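Local coordinates for protein Vv2_1132 (Vibrio vulnificus CMCP6, PDB 5Y9S) that is a tetrameric LysR-type transcriptional regulator that probably binds DNA through a helix-turn-helix domain and responds to a small-molecule effector, at residues T233-L238 and W250-V255; E180-V185 and I277-L282; V186-L191 and R264-F269; H107-N112 and F155-S160. All coordinates share one frame; numbering follows the deposited sequence.

Interaction 1 of 4, residues T233-L238 and W250-V255; sequences TLSESL and WVPMHV
S235 and L238, in the first turn of helix 235-243, pack on V251, P252 and V255 in a buried helix-on-strand contact of the LysR substrate-binding domain, which has the fold of periplasmic binding proteins. The motif is a beta-alpha-beta crossover. Strand 225-232 leads into the helix, the helix returns the chain to strand 248-252, and strand 199-205 lies between these two, parallel to both. The contact illustrates how the two segments can meet through van der Waals packing, while the polar groups of the helix find partners elsewhere. S235 OG bonds to Y205 OH on the intervening strand, and S237 OG turns the other way, to A110 O of the second subunit.

L234 stands at the N-cap, and its carbonyl O accepts from both S237 N (2.9 Å) and L238 N (3.3 Å). With the turn wound in this way, S235 and L238 fall on the same side, against the strand. CB of L238 rests on CG1 of V251 at 4.1 Å, a branch that chi1 of -64° sets anti to the carbonyl carbon of V251. Beyond P252 the strand ends in a turn, with V255 N bonded to P252 O at 3.2 Å. This brings V255 back over the helix start, where its CG2 lies 4.2 Å from CB of S235. The same methyl sits 3.5 Å above one face of the H254 ring, offset toward the rim. Between V251 and V255, the pyrrolidine carbon CD of P252 lies 3.8 Å from OG of S235.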
loop_
_atom_site.group_PDB
_atom_site.type_symbol
_atom_site.label_atom_id
_atom_site.label_comp_id
_atom_site.label_asym_id
_atom_site.label_seq_id
_atom_site.Cartn_x
_atom_site.Cartn_y
_atom_site.Cartn_z
ATOM N N THR D 233 -17.347 -27.493 -3.357
ATOM C CA THR D 233 -16.692 -27.844 -2.106
ATOM C C THR D 233 -17.693 -28.281 -1.040
ATOM O O THR D 233 -17.280 -28.758 0.022
ATOM C CB THR D 233 -15.870 -26.669 -1.576
ATOM O OG1 THR D 233 -16.695 -25.480 -1.560
ATOM C CG2 THR D 233 -14.611 -26.423 -2.455
ATOM N N LEU D 234 -18.989 -28.131 -1.294
ATOM C CA LEU D 234 -20.013 -28.190 -0.249
ATOM C C LEU D 234 -20.836 -29.454 -0.422
ATOM O O LEU D 234 -21.636 -29.556 -1.361
ATOM C CB LEU D 234 -20.900 -26.946 -0.290
ATOM C CG LEU D 234 -20.103 -25.648 -0.170
ATOM C CD1 LEU D 234 -20.968 -24.448 -0.379
ATOM C CD2 LEU D 234 -19.405 -25.576 1.196
ATOM N N SER D 235 -20.641 -30.405 0.497
ATOM C CA SER D 235 -21.453 -31.619 0.522
ATOM C C SER D 235 -22.930 -31.296 0.389
ATOM O O SER D 235 -23.657 -31.943 -0.377
ATOM C CB SER D 235 -21.190 -32.398 1.816
ATOM O OG SER D 235 -20.056 -33.226 1.647
ATOM N N GLU D 236 -23.383 -30.265 1.099
ATOM C CA GLU D 236 -24.799 -29.932 1.136
ATOM C C GLU D 236 -25.322 -29.507 -0.225
ATOM O O GLU D 236 -26.522 -29.637 -0.481
ATOM C CB GLU D 236 -25.048 -28.832 2.174
ATOM C CG GLU D 236 -24.179 -28.969 3.457
ATOM C CD GLU D 236 -22.727 -28.491 3.270
ATOM O OE1 GLU D 236 -22.505 -27.298 3.023
ATOM O OE2 GLU D 236 -21.806 -29.331 3.323
ATOM N N SER D 237 -24.449 -29.015 -1.105
ATOM C CA SER D 237 -24.868 -28.661 -2.460
ATOM C C SER D 237 -25.013 -29.902 -3.318
ATOM O O SER D 237 -25.966 -30.006 -4.098
ATOM C CB SER D 237 -23.862 -27.713 -3.115
ATOM O OG SER D 237 -24.085 -26.403 -2.681
ATOM N N LEU D 238 -24.054 -30.830 -3.209
ATOM C CA LEU D 238 -24.206 -32.099 -3.892
ATOM C C LEU D 238 -25.555 -32.709 -3.558
ATOM O O LEU D 238 -26.288 -33.150 -4.454
ATOM C CB LEU D 238 -23.081 -33.053 -3.507
ATOM C CG LEU D 238 -21.710 -32.561 -3.941
ATOM C CD1 LEU D 238 -20.665 -33.416 -3.270
ATOM C CD2 LEU D 238 -21.551 -32.573 -5.451
ATOM N N TRP D 250 -21.202 -38.934 -4.359
ATOM C CA TRP D 250 -20.638 -39.636 -3.206
ATOM C C TRP D 250 -20.593 -38.647 -2.045
ATOM O O TRP D 250 -19.945 -37.597 -2.141
ATOM C CB TRP D 250 -19.239 -40.197 -3.508
ATOM C CG TRP D 250 -19.249 -41.633 -4.067
ATOM C CD1 TRP D 250 -18.942 -42.790 -3.393
ATOM C CD2 TRP D 250 -19.601 -42.033 -5.398
ATOM N NE1 TRP D 250 -19.094 -43.876 -4.227
ATOM C CE2 TRP D 250 -19.484 -43.435 -5.464
ATOM C CE3 TRP D 250 -20.003 -41.338 -6.541
ATOM C CZ2 TRP D 250 -19.759 -44.155 -6.629
ATOM C CZ3 TRP D 250 -20.272 -42.057 -7.707
ATOM C CH2 TRP D 250 -20.155 -43.441 -7.737
ATOM N N VAL D 251 -21.305 -38.969 -0.967
ATOM C CA VAL D 251 -21.455 -38.055 0.167
ATOM C C VAL D 251 -21.378 -38.842 1.461
ATOM O O VAL D 251 -21.756 -40.021 1.539
ATOM C CB VAL D 251 -22.794 -37.286 0.123
ATOM C CG1 VAL D 251 -22.863 -36.375 -1.089
ATOM C CG2 VAL D 251 -23.987 -38.260 0.172
ATOM N N PRO D 252 -20.883 -38.196 2.507
ATOM C CA PRO D 252 -20.823 -38.847 3.820
ATOM C C PRO D 252 -22.219 -39.168 4.326
ATOM O O PRO D 252 -23.160 -38.406 4.110
ATOM C CB PRO D 252 -20.134 -37.795 4.700
ATOM C CG PRO D 252 -19.347 -36.977 3.748
ATOM C CD PRO D 252 -20.136 -36.931 2.475
ATOM N N MET D 253 -22.344 -40.315 5.000
ATOM C CA MET D 253 -23.646 -40.695 5.542
ATOM C C MET D 253 -24.236 -39.599 6.410
ATOM O O MET D 253 -25.437 -39.350 6.352
ATOM C CB MET D 253 -23.560 -41.996 6.363
ATOM C CG MET D 253 -23.581 -43.280 5.562
ATOM S SD MET D 253 -25.202 -43.566 4.853
ATOM C CE MET D 253 -26.266 -43.708 6.266
ATOM N N HIS D 254 -23.418 -38.922 7.221
ATOM C CA HIS D 254 -24.013 -38.034 8.218
ATOM C C HIS D 254 -24.696 -36.817 7.599
ATOM O O HIS D 254 -25.474 -36.136 8.281
ATOM C CB HIS D 254 -22.958 -37.584 9.241
ATOM C CG HIS D 254 -22.085 -36.468 8.767
ATOM N ND1 HIS D 254 -20.870 -36.679 8.153
ATOM C CD2 HIS D 254 -22.255 -35.126 8.818
ATOM C CE1 HIS D 254 -20.324 -35.511 7.850
ATOM N NE2 HIS D 254 -21.148 -34.553 8.237
ATOM N N VAL D 255 -24.441 -36.545 6.317
ATOM C CA VAL D 255 -25.067 -35.409 5.648
ATOM C C VAL D 255 -26.446 -35.745 5.092
ATOM O O VAL D 255 -27.226 -34.826 4.812
ATOM C CB VAL D 255 -24.106 -34.891 4.556
ATOM C CG1 VAL D 255 -24.733 -33.811 3.722
ATOM C CG2 VAL D 255 -22.837 -34.356 5.206
#

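Interaction 2 of 4, residues E180-V185 and I277-L282; sequences EKVVPV and IPIDIL
E180 and V182 pair with I279 and I277 as antiparallel strands, and four backbone hydrogen bonds carry most of the polar contact. E180 exchanges two bonds with I279, and V182 exchanges two with I277, the shortest being V182 N to I277 O at 2.6 Å. K181 and P278 form the non-hydrogen-bonded pair between them, as suits a proline with no N-H to give. Here the carbonyls meet CA-H groups instead, with K181 CA 3.3 Å from I277 O.

Apolar contacts divide between the two faces. On the face of V182, I277 and I279, CG2 of V182 touches CD1 of I279 at 3.6 Å, and helix 210-220 covers both isoleucines. On the other, more exposed face, the K181 chain bends at chi2 (-88°) and lays CD beside CA of P278 at 4.0 Å.

E180 spans both kinds of contact. Its chi1 of 64° places CG between the backbone N and carbonyl carbon, alongside CG2 of I279 at 3.8 Å. The extended chain then carries OE1 past CD1 of I281 (3.6 Å) to a hydrogen bond with H254 ND1.

The N-to-C directions of the two segments make an angle of 135°, well short of antiparallel, and strand 277-286 goes on to pair with strand 153-157. Such a long strand pair running from one alpha/beta lobe into the other is the crossover hinge of the periplasmic-binding-protein fold.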
loop_
_atom_site.group_PDB
_atom_site.type_symbol
_atom_site.label_atom_id
_atom_site.label_comp_id
_atom_site.label_asym_id
_atom_site.label_seq_id
_atom_site.Cartn_x
_atom_site.Cartn_y
_atom_site.Cartn_z
ATOM N N GLU D 180 -17.785 -43.568 9.682
ATOM C CA GLU D 180 -18.910 -43.767 8.779
ATOM C C GLU D 180 -18.348 -44.021 7.391
ATOM O O GLU D 180 -17.134 -44.164 7.209
ATOM C CB GLU D 180 -19.847 -42.554 8.781
ATOM C CG GLU D 180 -19.186 -41.292 8.242
ATOM C CD GLU D 180 -20.135 -40.096 8.183
ATOM O OE1 GLU D 180 -19.652 -38.937 8.117
ATOM O OE2 GLU D 180 -21.366 -40.309 8.212
ATOM N N LYS D 181 -19.231 -44.067 6.403
ATOM C CA LYS D 181 -18.831 -44.275 5.024
ATOM C C LYS D 181 -19.265 -43.088 4.174
ATOM O O LYS D 181 -20.202 -42.349 4.516
ATOM C CB LYS D 181 -19.423 -45.578 4.463
ATOM C CG LYS D 181 -19.265 -46.823 5.372
ATOM C CD LYS D 181 -17.942 -47.562 5.115
ATOM C CE LYS D 181 -18.031 -49.055 5.452
ATOM N NZ LYS D 181 -17.832 -49.906 4.238
ATOM N N VAL D 182 -18.549 -42.894 3.079
ATOM C CA VAL D 182 -18.949 -41.976 2.029
ATOM C C VAL D 182 -19.645 -42.806 0.957
ATOM O O VAL D 182 -19.029 -43.685 0.351
ATOM C CB VAL D 182 -17.744 -41.215 1.460
ATOM C CG1 VAL D 182 -18.145 -40.493 0.197
ATOM C CG2 VAL D 182 -17.179 -40.245 2.512
ATOM N N VAL D 183 -20.931 -42.561 0.737
ATOM C CA VAL D 183 -21.730 -43.477 -0.083
ATOM C C VAL D 183 -22.260 -42.798 -1.333
ATOM O O VAL D 183 -22.496 -41.586 -1.328
ATOM C CB VAL D 183 -22.885 -44.069 0.727
ATOM C CG1 VAL D 183 -22.322 -44.783 1.958
ATOM C CG2 VAL D 183 -23.896 -42.973 1.100
ATOM N N PRO D 184 -22.432 -43.528 -2.431
ATOM C CA PRO D 184 -23.048 -42.933 -3.625
ATOM C C PRO D 184 -24.561 -42.895 -3.456
ATOM O O PRO D 184 -25.178 -43.902 -3.097
ATOM C CB PRO D 184 -22.632 -43.882 -4.748
ATOM C CG PRO D 184 -22.506 -45.223 -4.055
ATOM C CD PRO D 184 -22.032 -44.932 -2.647
ATOM N N VAL D 185 -25.156 -41.727 -3.699
ATOM C CA VAL D 185 -26.597 -41.542 -3.577
ATOM C C VAL D 185 -27.161 -41.001 -4.882
ATOM O O VAL D 185 -26.454 -40.389 -5.690
ATOM C CB VAL D 185 -26.982 -40.590 -2.427
ATOM C CG1 VAL D 185 -26.651 -41.224 -1.068
ATOM C CG2 VAL D 185 -26.315 -39.223 -2.632
ATOM N N ILE D 277 -16.766 -45.602 0.858
ATOM C CA ILE D 277 -15.411 -45.281 1.294
ATOM C C ILE D 277 -15.448 -44.942 2.777
ATOM O O ILE D 277 -16.162 -44.004 3.164
ATOM C CB ILE D 277 -14.817 -44.119 0.494
ATOM C CG1 ILE D 277 -14.857 -44.429 -1.001
ATOM C CG2 ILE D 277 -13.401 -43.885 0.953
ATOM C CD1 ILE D 277 -14.805 -43.213 -1.859
ATOM N N PRO D 278 -14.674 -45.635 3.624
ATOM C CA PRO D 278 -14.676 -45.336 5.061
ATOM C C PRO D 278 -13.978 -44.022 5.362
ATOM O O PRO D 278 -13.017 -43.641 4.691
ATOM C CB PRO D 278 -13.895 -46.506 5.665
ATOM C CG PRO D 278 -12.907 -46.862 4.611
ATOM C CD PRO D 278 -13.665 -46.661 3.289
ATOM N N ILE D 279 -14.438 -43.360 6.420
ATOM C CA ILE D 279 -13.963 -42.026 6.751
ATOM C C ILE D 279 -14.185 -41.789 8.239
ATOM O O ILE D 279 -15.159 -42.278 8.823
ATOM C CB ILE D 279 -14.672 -40.975 5.864
ATOM C CG1 ILE D 279 -13.709 -39.897 5.447
ATOM C CG2 ILE D 279 -15.903 -40.373 6.530
ATOM C CD1 ILE D 279 -14.285 -39.113 4.336
ATOM N N ASP D 280 -13.260 -41.059 8.857
ATOM C CA ASP D 280 -13.318 -40.754 10.282
ATOM C C ASP D 280 -13.361 -39.247 10.467
ATOM O O ASP D 280 -12.726 -38.503 9.714
ATOM C CB ASP D 280 -12.104 -41.313 11.063
ATOM C CG ASP D 280 -11.695 -42.706 10.621
ATOM O OD1 ASP D 280 -12.571 -43.589 10.509
ATOM O OD2 ASP D 280 -10.484 -42.922 10.410
ATOM N N ILE D 281 -14.104 -38.799 11.470
ATOM C CA ILE D 281 -14.177 -37.387 11.813
ATOM C C ILE D 281 -13.551 -37.217 13.185
ATOM O O ILE D 281 -14.009 -37.814 14.170
ATOM C CB ILE D 281 -15.614 -36.862 11.790
ATOM C CG1 ILE D 281 -16.108 -36.768 10.344
ATOM C CG2 ILE D 281 -15.660 -35.501 12.456
ATOM C CD1 ILE D 281 -17.605 -36.797 10.210
ATOM N N LEU D 282 -12.508 -36.399 13.248
ATOM C CA LEU D 282 -11.684 -36.268 14.436
ATOM C C LEU D 282 -11.966 -34.944 15.118
ATOM O O LEU D 282 -12.344 -33.964 14.472
ATOM C CB LEU D 282 -10.197 -36.361 14.078
ATOM C CG LEU D 282 -9.922 -37.637 13.285
ATOM C CD1 LEU D 282 -8.491 -37.721 12.803
ATOM C CD2 LEU D 282 -10.287 -38.827 14.153
#

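Interaction 3 of 4, residues V186-L191 and R264-F269; sequences VAPRLL and RLVIAF
V186 and V266 form a single antiparallel hydrogen-bonded pair, by which the short strand 266-267 is added to the end of the long strand 172-186. This is the tight part of the contact. V266 N reaches V186 O at 2.9 Å with an almost straight N-H...O angle of 171°, and V186 N returns the bond to V266 O at 3.0 Å, less straight at 143°. Packing closes around this pair. With chi1 at 68°, CG1 of V186 lies between its own backbone N and carbonyl carbon, a position from which it meets the buried methyl CB of A268 at 4.1 Å. L265 brings CD2 to within 3.6 Å of V186 O, while its side chain also packs on A242 and I243 of helix 235-243.

Toward solvent the pairing stops. P188 has no N-H to offer the carbonyl of R264, and its CD sits 3.4 Å from R264 O instead. The exposed proline ring keeps some apolar contact, its CG approaching CG2 of V266 at 3.8 Å at a slant. From P188 the chain turns away, L191 N bonding back to P188 O, and L191 returns only loosely, with CD1 4.4 Å from I267 O.

The two halves differ in kind: one is hydrogen-bonded and largely buried, the other an exposed van der Waals contact. Side-chain charge plays no part across either. Between these segments, attachment therefore rests on main-chain hydrogen bonding and aliphatic packing, and the backbone bond from A268 N to P184 O extends it.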
loop_
_atom_site.group_PDB
_atom_site.type_symbol
_atom_site.label_atom_id
_atom_site.label_comp_id
_atom_site.label_asym_id
_atom_site.label_seq_id
_atom_site.Cartn_x
_atom_site.Cartn_y
_atom_site.Cartn_z
ATOM N N VAL D 186 -28.470 -41.212 -5.056
ATOM C CA VAL D 186 -29.168 -40.847 -6.284
ATOM C C VAL D 186 -30.639 -40.642 -5.960
ATOM O O VAL D 186 -31.173 -41.243 -5.024
ATOM C CB VAL D 186 -28.965 -41.931 -7.376
ATOM C CG1 VAL D 186 -29.671 -43.200 -7.004
ATOM C CG2 VAL D 186 -29.430 -41.430 -8.724
ATOM N N ALA D 187 -31.298 -39.787 -6.740
ATOM C CA ALA D 187 -32.732 -39.615 -6.577
ATOM C C ALA D 187 -33.444 -40.907 -6.983
ATOM O O ALA D 187 -32.982 -41.613 -7.886
ATOM C CB ALA D 187 -33.237 -38.431 -7.408
ATOM N N PRO D 188 -34.540 -41.264 -6.311
ATOM C CA PRO D 188 -35.179 -42.560 -6.602
ATOM C C PRO D 188 -35.587 -42.730 -8.052
ATOM O O PRO D 188 -35.492 -43.839 -8.591
ATOM C CB PRO D 188 -36.392 -42.559 -5.665
ATOM C CG PRO D 188 -35.962 -41.697 -4.518
ATOM C CD PRO D 188 -35.141 -40.603 -5.139
ATOM N N ARG D 189 -36.028 -41.660 -8.713
ATOM C CA ARG D 189 -36.512 -41.828 -10.079
ATOM C C ARG D 189 -35.401 -42.303 -11.017
ATOM O O ARG D 189 -35.653 -43.110 -11.921
ATOM C CB ARG D 189 -37.150 -40.524 -10.557
ATOM C CG ARG D 189 -36.280 -39.674 -11.418
ATOM C CD ARG D 189 -36.549 -38.204 -11.196
ATOM N NE ARG D 189 -35.814 -37.427 -12.180
ATOM C CZ ARG D 189 -35.521 -36.141 -12.042
ATOM N NH1 ARG D 189 -34.833 -35.515 -12.993
ATOM N NH2 ARG D 189 -35.920 -35.485 -10.955
ATOM N N LEU D 190 -34.163 -41.871 -10.772
ATOM C CA LEU D 190 -32.999 -42.192 -11.584
ATOM C C LEU D 190 -32.401 -43.564 -11.305
ATOM O O LEU D 190 -31.461 -43.954 -12.011
ATOM C CB LEU D 190 -31.913 -41.155 -11.349
ATOM C CG LEU D 190 -31.704 -40.123 -12.441
ATOM C CD1 LEU D 190 -30.488 -39.310 -12.105
ATOM C CD2 LEU D 190 -31.519 -40.839 -13.752
ATOM N N LEU D 191 -32.900 -44.296 -10.302
ATOM C CA LEU D 191 -32.195 -45.491 -9.843
ATOM C C LEU D 191 -32.125 -46.576 -10.925
ATOM O O LEU D 191 -31.121 -47.289 -11.032
ATOM C CB LEU D 191 -32.858 -46.028 -8.573
ATOM C CG LEU D 191 -32.114 -47.184 -7.904
ATOM C CD1 LEU D 191 -30.948 -46.641 -7.126
ATOM C CD2 LEU D 191 -33.033 -48.026 -7.004
ATOM N N ARG D 264 -36.094 -39.365 -0.136
ATOM C CA ARG D 264 -35.771 -38.474 -1.235
ATOM C C ARG D 264 -34.419 -38.795 -1.859
ATOM O O ARG D 264 -34.073 -38.220 -2.897
ATOM C CB ARG D 264 -35.820 -37.015 -0.755
ATOM C CG ARG D 264 -37.250 -36.506 -0.545
ATOM C CD ARG D 264 -37.277 -35.029 -0.252
ATOM N NE ARG D 264 -36.531 -34.731 0.963
ATOM C CZ ARG D 264 -35.920 -33.572 1.193
ATOM N NH1 ARG D 264 -35.979 -32.603 0.282
ATOM N NH2 ARG D 264 -35.248 -33.380 2.327
ATOM N N LEU D 265 -33.664 -39.716 -1.269
ATOM C CA LEU D 265 -32.419 -40.201 -1.841
ATOM C C LEU D 265 -32.299 -41.666 -1.487
ATOM O O LEU D 265 -32.760 -42.096 -0.430
ATOM C CB LEU D 265 -31.189 -39.455 -1.309
ATOM C CG LEU D 265 -30.930 -38.052 -1.826
ATOM C CD1 LEU D 265 -29.895 -37.377 -0.962
ATOM C CD2 LEU D 265 -30.485 -38.109 -3.302
ATOM N N VAL D 266 -31.685 -42.426 -2.380
ATOM C CA VAL D 266 -31.402 -43.829 -2.135
ATOM C C VAL D 266 -29.919 -44.069 -2.375
ATOM O O VAL D 266 -29.324 -43.488 -3.298
ATOM C CB VAL D 266 -32.248 -44.757 -3.039
ATOM C CG1 VAL D 266 -32.168 -46.189 -2.542
ATOM C CG2 VAL D 266 -33.715 -44.328 -3.069
ATOM N N ILE D 267 -29.325 -44.926 -1.546
ATOM C CA ILE D 267 -27.970 -45.381 -1.802
ATOM C C ILE D 267 -27.971 -46.184 -3.096
ATOM O O ILE D 267 -28.855 -47.016 -3.325
ATOM C CB ILE D 267 -27.449 -46.209 -0.619
ATOM C CG1 ILE D 267 -27.260 -45.314 0.606
ATOM C CG2 ILE D 267 -26.153 -46.920 -0.987
ATOM C CD1 ILE D 267 -27.154 -46.082 1.899
ATOM N N ALA D 268 -27.022 -45.892 -3.979
ATOM C CA ALA D 268 -26.889 -46.613 -5.239
ATOM C C ALA D 268 -25.853 -47.723 -5.099
ATOM O O ALA D 268 -24.885 -47.603 -4.346
ATOM C CB ALA D 268 -26.494 -45.669 -6.381
ATOM N N PHE D 269 -26.064 -48.807 -5.836
ATOM C CA PHE D 269 -25.148 -49.951 -5.819
ATOM C C PHE D 269 -25.007 -50.547 -4.422
ATOM O O PHE D 269 -23.934 -51.010 -4.032
ATOM C CB PHE D 269 -23.783 -49.569 -6.389
ATOM C CG PHE D 269 -23.855 -48.661 -7.589
ATOM C CD1 PHE D 269 -24.695 -48.960 -8.659
ATOM C CD2 PHE D 269 -23.083 -47.514 -7.655
ATOM C CE1 PHE D 269 -24.755 -48.143 -9.768
ATOM C CE2 PHE D 269 -23.134 -46.681 -8.775
ATOM C CZ PHE D 269 -23.969 -47.001 -9.830
#

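Interaction 4 of 4, residues H107-N112 and F155-S160; sequences HTLAVN and FTYNIS
L109 drives its two methyl groups against strand 153-157 and makes most of the first shell. CD2 meets the phenol end of Y157, 3.4 Å from OH and 3.6 Å from CZ, approaching obliquely to the ring. CD1 lies over the backbone, 3.8 Å from F155 O and 3.9 Å from CA of T156. Chi2 of -178° carries CD1 straight on from CA, toward the backbone, leaving CD2 to turn to the tyrosine.

Beside the leucine, T108 and Y157 are joined through water. The water lies in the plane of the phenol ring at its edge, 2.6 Å from Y157 OH, and makes a weak hydrogen bond to T108 OG1 at 3.2 Å. The tyrosine hydroxyl thus has a polar partner within an otherwise buried, largely apolar contact.

Further out, the Y157 ring meets that of F210 with planes about 10° apart, and I281 packs on it. T156 and F155 are fixed by backbone bonds to L282 and V104. The axis of helix 107-112 makes 117° with that of residues 155-157, and A110 and V111 pack on L234 of the second subunit. The helix follows strand 100-105, the parallel neighbour of 153-157, whose antiparallel partner is 277-286.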
loop_
_atom_site.group_PDB
_atom_site.type_symbol
_atom_site.label_atom_id
_atom_site.label_comp_id
_atom_site.label_asym_id
_atom_site.label_seq_id
_atom_site.Cartn_x
_atom_site.Cartn_y
_atom_site.Cartn_z
ATOM N N HIS D 107 -16.306 -25.668 6.487
ATOM C CA HIS D 107 -17.668 -25.162 6.326
ATOM C C HIS D 107 -18.697 -26.279 6.393
ATOM O O HIS D 107 -19.746 -26.126 7.033
ATOM C CB HIS D 107 -17.806 -24.429 4.993
ATOM C CG HIS D 107 -17.283 -23.029 5.016
ATOM N ND1 HIS D 107 -15.944 -22.737 5.145
ATOM C CD2 HIS D 107 -17.923 -21.840 4.927
ATOM C CE1 HIS D 107 -15.778 -21.426 5.128
ATOM N NE2 HIS D 107 -16.966 -20.858 4.995
ATOM N N THR D 108 -18.425 -27.402 5.720
ATOM C CA THR D 108 -19.414 -28.472 5.648
ATOM C C THR D 108 -19.716 -29.014 7.036
ATOM O O THR D 108 -20.880 -29.126 7.434
ATOM C CB THR D 108 -18.923 -29.590 4.726
ATOM O OG1 THR D 108 -17.698 -30.131 5.238
ATOM C CG2 THR D 108 -18.663 -29.047 3.332
ATOM N N LEU D 109 -18.667 -29.322 7.802
ATOM C CA LEU D 109 -18.866 -29.900 9.124
ATOM C C LEU D 109 -19.644 -28.959 10.024
ATOM O O LEU D 109 -20.364 -29.410 10.922
ATOM C CB LEU D 109 -17.514 -30.244 9.747
ATOM C CG LEU D 109 -16.690 -31.344 9.072
ATOM C CD1 LEU D 109 -15.410 -31.586 9.846
ATOM C CD2 LEU D 109 -17.518 -32.622 8.977
ATOM N N ALA D 110 -19.541 -27.652 9.776
ATOM C CA ALA D 110 -20.176 -26.674 10.651
ATOM C C ALA D 110 -21.704 -26.692 10.583
ATOM O O ALA D 110 -22.344 -26.160 11.496
ATOM C CB ALA D 110 -19.658 -25.272 10.320
ATOM N N VAL D 111 -22.312 -27.271 9.540
ATOM C CA VAL D 111 -23.762 -27.221 9.409
ATOM C C VAL D 111 -24.426 -28.573 9.649
ATOM O O VAL D 111 -25.545 -28.611 10.169
ATOM C CB VAL D 111 -24.207 -26.627 8.050
ATOM C CG1 VAL D 111 -23.387 -25.405 7.698
ATOM C CG2 VAL D 111 -24.129 -27.645 6.930
ATOM N N ASN D 112 -23.772 -29.683 9.319
ATOM C CA ASN D 112 -24.406 -30.991 9.426
ATOM C C ASN D 112 -23.751 -31.886 10.465
ATOM O O ASN D 112 -24.268 -32.979 10.736
ATOM C CB ASN D 112 -24.403 -31.685 8.060
ATOM C CG ASN D 112 -23.177 -31.337 7.246
ATOM O OD1 ASN D 112 -22.044 -31.541 7.700
ATOM N ND2 ASN D 112 -23.388 -30.783 6.045
ATOM N N PHE D 155 -12.524 -29.636 14.575
ATOM C CA PHE D 155 -13.142 -30.828 14.005
ATOM C C PHE D 155 -12.676 -30.970 12.567
ATOM O O PHE D 155 -12.644 -29.980 11.830
ATOM C CB PHE D 155 -14.661 -30.730 14.064
ATOM C CG PHE D 155 -15.204 -30.839 15.439
ATOM C CD1 PHE D 155 -15.251 -29.729 16.264
ATOM C CD2 PHE D 155 -15.657 -32.053 15.922
ATOM C CE1 PHE D 155 -15.743 -29.825 17.549
ATOM C CE2 PHE D 155 -16.151 -32.162 17.206
ATOM C CZ PHE D 155 -16.192 -31.052 18.026
ATOM N N THR D 156 -12.298 -32.185 12.173
ATOM C CA THR D 156 -11.747 -32.375 10.834
ATOM C C THR D 156 -11.842 -33.840 10.432
ATOM O O THR D 156 -11.987 -34.730 11.273
ATOM C CB THR D 156 -10.288 -31.904 10.763
ATOM O OG1 THR D 156 -9.858 -31.843 9.395
ATOM C CG2 THR D 156 -9.394 -32.857 11.546
ATOM N N TYR D 157 -11.780 -34.070 9.124
ATOM C CA TYR D 157 -11.608 -35.409 8.570
ATOM C C TYR D 157 -10.142 -35.824 8.682
ATOM O O TYR D 157 -9.237 -34.985 8.607
ATOM C CB TYR D 157 -12.049 -35.453 7.102
ATOM C CG TYR D 157 -13.518 -35.148 6.817
ATOM C CD1 TYR D 157 -14.517 -36.024 7.222
ATOM C CD2 TYR D 157 -13.897 -33.993 6.133
ATOM C CE1 TYR D 157 -15.852 -35.766 6.973
ATOM C CE2 TYR D 157 -15.237 -33.718 5.873
ATOM C CZ TYR D 157 -16.210 -34.617 6.304
ATOM O OH TYR D 157 -17.543 -34.385 6.069
ATOM N N ASN D 158 -9.913 -37.128 8.860
ATOM C CA ASN D 158 -8.571 -37.627 9.171
ATOM C C ASN D 158 -7.574 -37.234 8.087
ATOM O O ASN D 158 -7.925 -37.073 6.921
ATOM C CB ASN D 158 -8.583 -39.146 9.328
ATOM C CG ASN D 158 -8.983 -39.848 8.049
ATOM O OD1 ASN D 158 -8.261 -39.803 7.053
ATOM N ND2 ASN D 158 -10.149 -40.491 8.062
ATOM N N ILE D 159 -6.314 -37.091 8.474
ATOM C CA ILE D 159 -5.292 -36.520 7.604
ATOM C C ILE D 159 -4.301 -37.614 7.225
ATOM O O ILE D 159 -3.633 -38.193 8.092
ATOM C CB ILE D 159 -4.578 -35.327 8.265
ATOM C CG1 ILE D 159 -5.569 -34.475 9.065
ATOM C CG2 ILE D 159 -3.874 -34.481 7.214
ATOM C CD1 ILE D 159 -5.643 -34.852 10.534
ATOM N N SER D 160 -4.221 -37.904 5.931
ATOM C CA SER D 160 -3.156 -38.729 5.378
ATOM C C SER D 160 -1.994 -37.809 5.012
ATOM O O SER D 160 -2.146 -36.923 4.162
ATOM C CB SER D 160 -3.655 -39.499 4.154
ATOM O OG SER D 160 -2.923 -40.696 3.958
HETATM O O HOH W 1 -19.153 -32.975 4.674
#

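Overall arrangement
Interactions 1 and 4 are the buried contacts, each a helix packed on a strand with little direct polar bonding; interactions 2 and 3 are partly exposed strand pairings built on backbone hydrogen bonds. Strand 172-186 is common ground: it pairs in interaction 2, ends in interaction 3, and borders the strand of interaction 1, with V251 O bonded to V183 N. Strand 277-286 carries interaction 2 toward interaction 4 through L282 N to T156 O. H254 connects interaction 1 to E180 of interaction 2 and lies near Y157 of interaction 4. Interactions 1 and 4 also touch the second subunit, whereas interaction 3 lies at the periphery, about 25 Å from interaction 4 between centres.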